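Local coordinates for ankyrin repeat domain protein (Legionella pneumophila subsp. pneumophila, PDB 6MCA) that is a bacterial effector with ankyrin repeats and a cysteine protease-like region, and interacts with the host LARP7 component of the 7SK snRNP complex, at residues E385-F399 / R432-Y445. Residues are numbered along the deposited sequence; the frame is centred on the assembly and turned at random.
Sequences EWDKDRALDECIQRF and RAEKILNILILDEY
R432 of helix 427-440 reaches across to helix 373-399 and sits as a knob among E385, K388, D389 and L392. Its chain is extended from CG to NE, which carries the guanidinium to two carboxylates at its edge. R432 NE donates to D389 OD1 at 2.7 Å, nearly straight at 167°. R432 NH2 donates to E385 OE2, also at 2.7 Å. Both oxygens lie close to the guanidinium plane, but the carboxylates are turned out of it. E385 OE2 is met from above its own carboxylate plane, and D389 OD1 on its syn side. A water bridges E385 OE2 and R432 NH1. K388 CB lies over one guanidinium face, while K388 NZ pairs with E385 OE1.

One turn on, K435 NZ uses the syn lone pair of D393 OD1 at 3.0 Å. Inside the charged rim, L392 forks: CD2 packs on the aliphatic stem of R432, and CD1 meets I436 CG1. I396 CD1 packs against K435 CB.

F399 has CG anti to its backbone nitrogen (chi1 174°), and the ring extends to I439 and Y445. I439 CG2 stands over the ring centre, a CH-pi contact. The F399 edge points at the face of Y445, a T-shaped pair.

The helix axes run nearly parallel, at 16°. Charged pairs lie toward E385 and R432, apolar and aromatic contacts toward F399 and the turn after helix 427-440. Helix 404-421 packs on both helices, L414 touching L392 and L418 touching A433. Two carboxylates, probably both ionised, compensate the charge of buried R432, and bonds through NE and NH2 fix its guanidinium's rotation.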
# COMPACT_ATOMS: atom_id res chain seq x y z
N GLU A 385 7.17 15.84 0.79
CA GLU A 385 6.67 16.94 -0.04
C GLU A 385 6.91 16.67 -1.52
O GLU A 385 6.04 16.95 -2.36
CB GLU A 385 7.32 18.25 0.39
CG GLU A 385 6.85 18.76 1.75
CD GLU A 385 5.34 18.94 1.83
OE1 GLU A 385 4.70 18.24 2.64
OE2 GLU A 385 4.80 19.79 1.08
N TRP A 386 8.08 16.12 -1.86
CA TRP A 386 8.36 15.77 -3.24
C TRP A 386 7.35 14.75 -3.76
O TRP A 386 6.91 14.85 -4.91
CB TRP A 386 9.79 15.22 -3.37
CG TRP A 386 10.13 14.76 -4.75
CD1 TRP A 386 10.75 15.48 -5.73
CD2 TRP A 386 9.86 13.47 -5.32
NE1 TRP A 386 10.89 14.72 -6.86
CE2 TRP A 386 10.35 13.48 -6.64
CE3 TRP A 386 9.26 12.30 -4.84
CZ2 TRP A 386 10.25 12.38 -7.48
CZ3 TRP A 386 9.16 11.21 -5.67
CH2 TRP A 386 9.66 11.26 -6.98
N ASP A 387 6.98 13.77 -2.94
CA ASP A 387 6.03 12.76 -3.39
C ASP A 387 4.64 13.34 -3.56
O ASP A 387 3.92 12.98 -4.50
CB ASP A 387 6.02 11.58 -2.42
CG ASP A 387 5.67 10.27 -3.10
OD1 ASP A 387 6.17 10.02 -4.21
OD2 ASP A 387 4.89 9.48 -2.52
N LYS A 388 4.23 14.23 -2.65
CA LYS A 388 2.98 14.96 -2.84
C LYS A 388 2.94 15.64 -4.20
O LYS A 388 2.00 15.44 -4.99
CB LYS A 388 2.80 16.00 -1.73
CG LYS A 388 2.48 15.45 -0.36
CD LYS A 388 2.26 16.60 0.62
CE LYS A 388 1.99 16.10 2.03
NZ LYS A 388 1.83 17.23 2.99
N ASP A 389 3.97 16.44 -4.49
CA ASP A 389 3.99 17.17 -5.75
C ASP A 389 4.10 16.23 -6.95
O ASP A 389 3.53 16.52 -8.01
CB ASP A 389 5.14 18.18 -5.75
CG ASP A 389 4.90 19.33 -4.78
OD1 ASP A 389 3.74 19.77 -4.65
OD2 ASP A 389 5.88 19.78 -4.14
N ARG A 390 4.79 15.10 -6.80
CA ARG A 390 4.90 14.14 -7.90
C ARG A 390 3.55 13.53 -8.24
O ARG A 390 3.19 13.41 -9.41
CB ARG A 390 5.91 13.05 -7.53
CG ARG A 390 6.21 12.06 -8.65
CD ARG A 390 5.39 10.78 -8.53
NE ARG A 390 5.71 10.02 -7.32
CZ ARG A 390 5.35 8.76 -7.11
NH1 ARG A 390 4.66 8.11 -8.03
NH2 ARG A 390 5.69 8.14 -5.98
N ALA A 391 2.79 13.14 -7.22
CA ALA A 391 1.46 12.58 -7.47
C ALA A 391 0.54 13.61 -8.09
O ALA A 391 -0.22 13.31 -9.02
CB ALA A 391 0.87 12.03 -6.17
N LEU A 392 0.59 14.86 -7.59
CA LEU A 392 -0.22 15.92 -8.18
C LEU A 392 0.14 16.14 -9.65
O LEU A 392 -0.75 16.29 -10.50
CB LEU A 392 -0.05 17.21 -7.38
CG LEU A 392 -0.86 18.42 -7.85
CD1 LEU A 392 -2.33 18.08 -7.93
CD2 LEU A 392 -0.63 19.59 -6.91
N ASP A 393 1.44 16.14 -9.97
CA ASP A 393 1.87 16.33 -11.35
C ASP A 393 1.43 15.16 -12.23
O ASP A 393 1.07 15.36 -13.39
CB ASP A 393 3.39 16.50 -11.41
CG ASP A 393 3.85 17.80 -10.79
OD1 ASP A 393 3.00 18.68 -10.53
OD2 ASP A 393 5.07 17.95 -10.56
N GLU A 394 1.48 13.94 -11.69
CA GLU A 394 0.98 12.78 -12.43
C GLU A 394 -0.49 12.97 -12.80
O GLU A 394 -0.89 12.73 -13.94
CB GLU A 394 1.17 11.51 -11.62
CG GLU A 394 2.52 10.83 -11.79
CD GLU A 394 2.64 9.56 -10.98
OE1 GLU A 394 1.75 9.30 -10.14
OE2 GLU A 394 3.61 8.81 -11.19
N CYS A 395 -1.30 13.39 -11.83
CA CYS A 395 -2.72 13.62 -12.11
C CYS A 395 -2.91 14.69 -13.18
O CYS A 395 -3.69 14.51 -14.12
CB CYS A 395 -3.45 14.01 -10.82
SG CYS A 395 -4.32 12.65 -10.03
N ILE A 396 -2.19 15.81 -13.04
CA ILE A 396 -2.35 16.91 -13.99
C ILE A 396 -1.95 16.48 -15.39
O ILE A 396 -2.62 16.81 -16.38
CB ILE A 396 -1.55 18.14 -13.52
CG1 ILE A 396 -2.19 18.73 -12.26
CG2 ILE A 396 -1.47 19.18 -14.62
CD1 ILE A 396 -1.37 19.82 -11.63
N GLN A 397 -0.86 15.72 -15.50
CA GLN A 397 -0.41 15.26 -16.82
C GLN A 397 -1.39 14.27 -17.42
O GLN A 397 -1.68 14.33 -18.63
CB GLN A 397 0.99 14.65 -16.71
CG GLN A 397 1.46 13.97 -17.98
CD GLN A 397 2.88 13.43 -17.86
OE1 GLN A 397 3.83 14.19 -17.71
NE2 GLN A 397 3.02 12.11 -17.92
N ARG A 398 -1.91 13.34 -16.62
CA ARG A 398 -2.83 12.35 -17.14
C ARG A 398 -4.19 12.94 -17.51
O ARG A 398 -4.91 12.35 -18.32
CB ARG A 398 -3.02 11.21 -16.14
CG ARG A 398 -1.80 10.33 -15.97
CD ARG A 398 -1.97 9.36 -14.82
NE ARG A 398 -0.73 8.63 -14.55
CZ ARG A 398 -0.54 7.86 -13.49
NH1 ARG A 398 -1.50 7.72 -12.59
NH2 ARG A 398 0.62 7.23 -13.32
N PHE A 399 -4.55 14.09 -16.93
CA PHE A 399 -5.85 14.68 -17.25
C PHE A 399 -5.99 14.98 -18.74
O PHE A 399 -7.03 14.71 -19.34
CB PHE A 399 -6.07 15.96 -16.43
CG PHE A 399 -7.32 16.70 -16.81
CD1 PHE A 399 -8.56 16.31 -16.33
CD2 PHE A 399 -7.26 17.80 -17.66
CE1 PHE A 399 -9.71 16.98 -16.67
CE2 PHE A 399 -8.41 18.48 -18.01
CZ PHE A 399 -9.64 18.07 -17.52
N ARG A 432 0.06 24.66 -5.45
CA ARG A 432 -0.72 23.48 -5.80
C ARG A 432 -2.14 23.87 -6.22
O ARG A 432 -2.71 23.30 -7.15
CB ARG A 432 -0.76 22.50 -4.63
CG ARG A 432 0.61 22.03 -4.17
CD ARG A 432 0.51 20.80 -3.28
NE ARG A 432 1.82 20.33 -2.85
CZ ARG A 432 2.22 20.31 -1.58
NH1 ARG A 432 1.41 20.73 -0.62
NH2 ARG A 432 3.44 19.87 -1.28
N ALA A 433 -2.72 24.86 -5.53
CA ALA A 433 -4.06 25.32 -5.88
C ALA A 433 -4.09 25.97 -7.25
O ALA A 433 -5.06 25.81 -7.99
CB ALA A 433 -4.57 26.30 -4.81
N GLU A 434 -3.04 26.71 -7.61
CA GLU A 434 -2.95 27.26 -8.96
C GLU A 434 -2.88 26.15 -9.99
O GLU A 434 -3.61 26.17 -11.00
CB GLU A 434 -1.72 28.17 -9.07
CG GLU A 434 -1.82 29.25 -10.13
CD GLU A 434 -2.67 30.42 -9.69
OE1 GLU A 434 -3.84 30.50 -10.12
OE2 GLU A 434 -2.17 31.26 -8.91
N LYS A 435 -2.02 25.16 -9.75
CA LYS A 435 -1.94 23.99 -10.63
C LYS A 435 -3.30 23.35 -10.82
O LYS A 435 -3.67 22.98 -11.94
CB LYS A 435 -0.96 22.97 -10.05
CG LYS A 435 0.51 23.28 -10.24
CD LYS A 435 1.35 22.07 -9.86
CE LYS A 435 2.81 22.42 -9.66
NZ LYS A 435 3.58 21.27 -9.10
N ILE A 436 -4.07 23.21 -9.74
CA ILE A 436 -5.35 22.51 -9.81
C ILE A 436 -6.40 23.37 -10.50
O ILE A 436 -7.18 22.89 -11.33
CB ILE A 436 -5.79 22.08 -8.40
CG1 ILE A 436 -4.84 21.02 -7.84
CG2 ILE A 436 -7.22 21.55 -8.42
CD1 ILE A 436 -4.87 20.91 -6.33
N LEU A 437 -6.45 24.66 -10.16
CA LEU A 437 -7.43 25.57 -10.74
C LEU A 437 -7.20 25.77 -12.23
O LEU A 437 -8.14 26.16 -12.94
CB LEU A 437 -7.40 26.91 -10.02
CG LEU A 437 -7.98 26.92 -8.61
CD1 LEU A 437 -7.75 28.27 -7.94
CD2 LEU A 437 -9.45 26.56 -8.62
N ASN A 438 -5.98 25.54 -12.72
CA ASN A 438 -5.77 25.52 -14.17
C ASN A 438 -6.72 24.54 -14.86
O ASN A 438 -7.13 24.77 -16.00
CB ASN A 438 -4.32 25.16 -14.49
CG ASN A 438 -3.49 26.36 -14.87
OD1 ASN A 438 -3.94 27.50 -14.73
ND2 ASN A 438 -2.28 26.12 -15.36
N ILE A 439 -7.08 23.45 -14.18
CA ILE A 439 -7.97 22.44 -14.73
C ILE A 439 -9.41 22.64 -14.26
O ILE A 439 -10.34 22.52 -15.05
CB ILE A 439 -7.45 21.03 -14.37
CG1 ILE A 439 -6.14 20.74 -15.10
CG2 ILE A 439 -8.50 19.97 -14.70
CD1 ILE A 439 -5.54 19.39 -14.77
N LEU A 440 -9.60 22.95 -12.98
CA LEU A 440 -10.95 23.04 -12.43
C LEU A 440 -11.71 24.28 -12.88
O LEU A 440 -12.89 24.41 -12.56
CB LEU A 440 -10.91 22.98 -10.91
CG LEU A 440 -10.61 21.60 -10.32
CD1 LEU A 440 -10.85 21.59 -8.82
CD2 LEU A 440 -11.45 20.54 -11.01
N ILE A 441 -11.06 25.20 -13.60
CA ILE A 441 -11.73 26.39 -14.09
C ILE A 441 -12.30 26.21 -15.50
O ILE A 441 -13.21 26.95 -15.89
CB ILE A 441 -10.77 27.59 -13.98
CG1 ILE A 441 -10.87 28.19 -12.58
CG2 ILE A 441 -11.03 28.67 -15.04
CD1 ILE A 441 -12.27 28.65 -12.22
N LEU A 442 -11.81 25.22 -16.24
CA LEU A 442 -12.39 24.87 -17.53
C LEU A 442 -13.91 24.76 -17.42
O LEU A 442 -14.45 24.32 -16.40
CB LEU A 442 -11.81 23.55 -18.04
CG LEU A 442 -10.28 23.48 -18.18
CD1 LEU A 442 -9.84 22.08 -18.56
CD2 LEU A 442 -9.79 24.50 -19.19
N ASP A 443 -14.60 25.17 -18.49
CA ASP A 443 -16.05 25.22 -18.45
C ASP A 443 -16.66 23.83 -18.28
O ASP A 443 -17.71 23.69 -17.64
CB ASP A 443 -16.58 25.88 -19.72
CG ASP A 443 -16.04 27.28 -19.91
OD1 ASP A 443 -16.04 28.06 -18.94
OD2 ASP A 443 -15.61 27.61 -21.04
N GLU A 444 -16.02 22.80 -18.83
CA GLU A 444 -16.57 21.45 -18.79
C GLU A 444 -16.38 20.76 -17.44
O GLU A 444 -16.91 19.66 -17.25
CB GLU A 444 -15.94 20.60 -19.89
CG GLU A 444 -16.79 19.41 -20.33
CD GLU A 444 -16.09 18.54 -21.37
OE1 GLU A 444 -15.05 18.98 -21.90
OE2 GLU A 444 -16.57 17.42 -21.63
N TYR A 445 -15.65 21.37 -16.51
CA TYR A 445 -15.38 20.75 -15.22
C TYR A 445 -15.58 21.69 -14.04
O TYR A 445 -15.50 21.24 -12.89
CB TYR A 445 -13.96 20.17 -15.20
CG TYR A 445 -13.82 19.03 -16.19
CD1 TYR A 445 -14.22 17.75 -15.86
CD2 TYR A 445 -13.35 19.26 -17.48
CE1 TYR A 445 -14.12 16.71 -16.76
CE2 TYR A 445 -13.24 18.23 -18.39
CZ TYR A 445 -13.63 16.96 -18.03
OH TYR A 445 -13.53 15.93 -18.93
O HOH W 1 2.51 20.76 2.41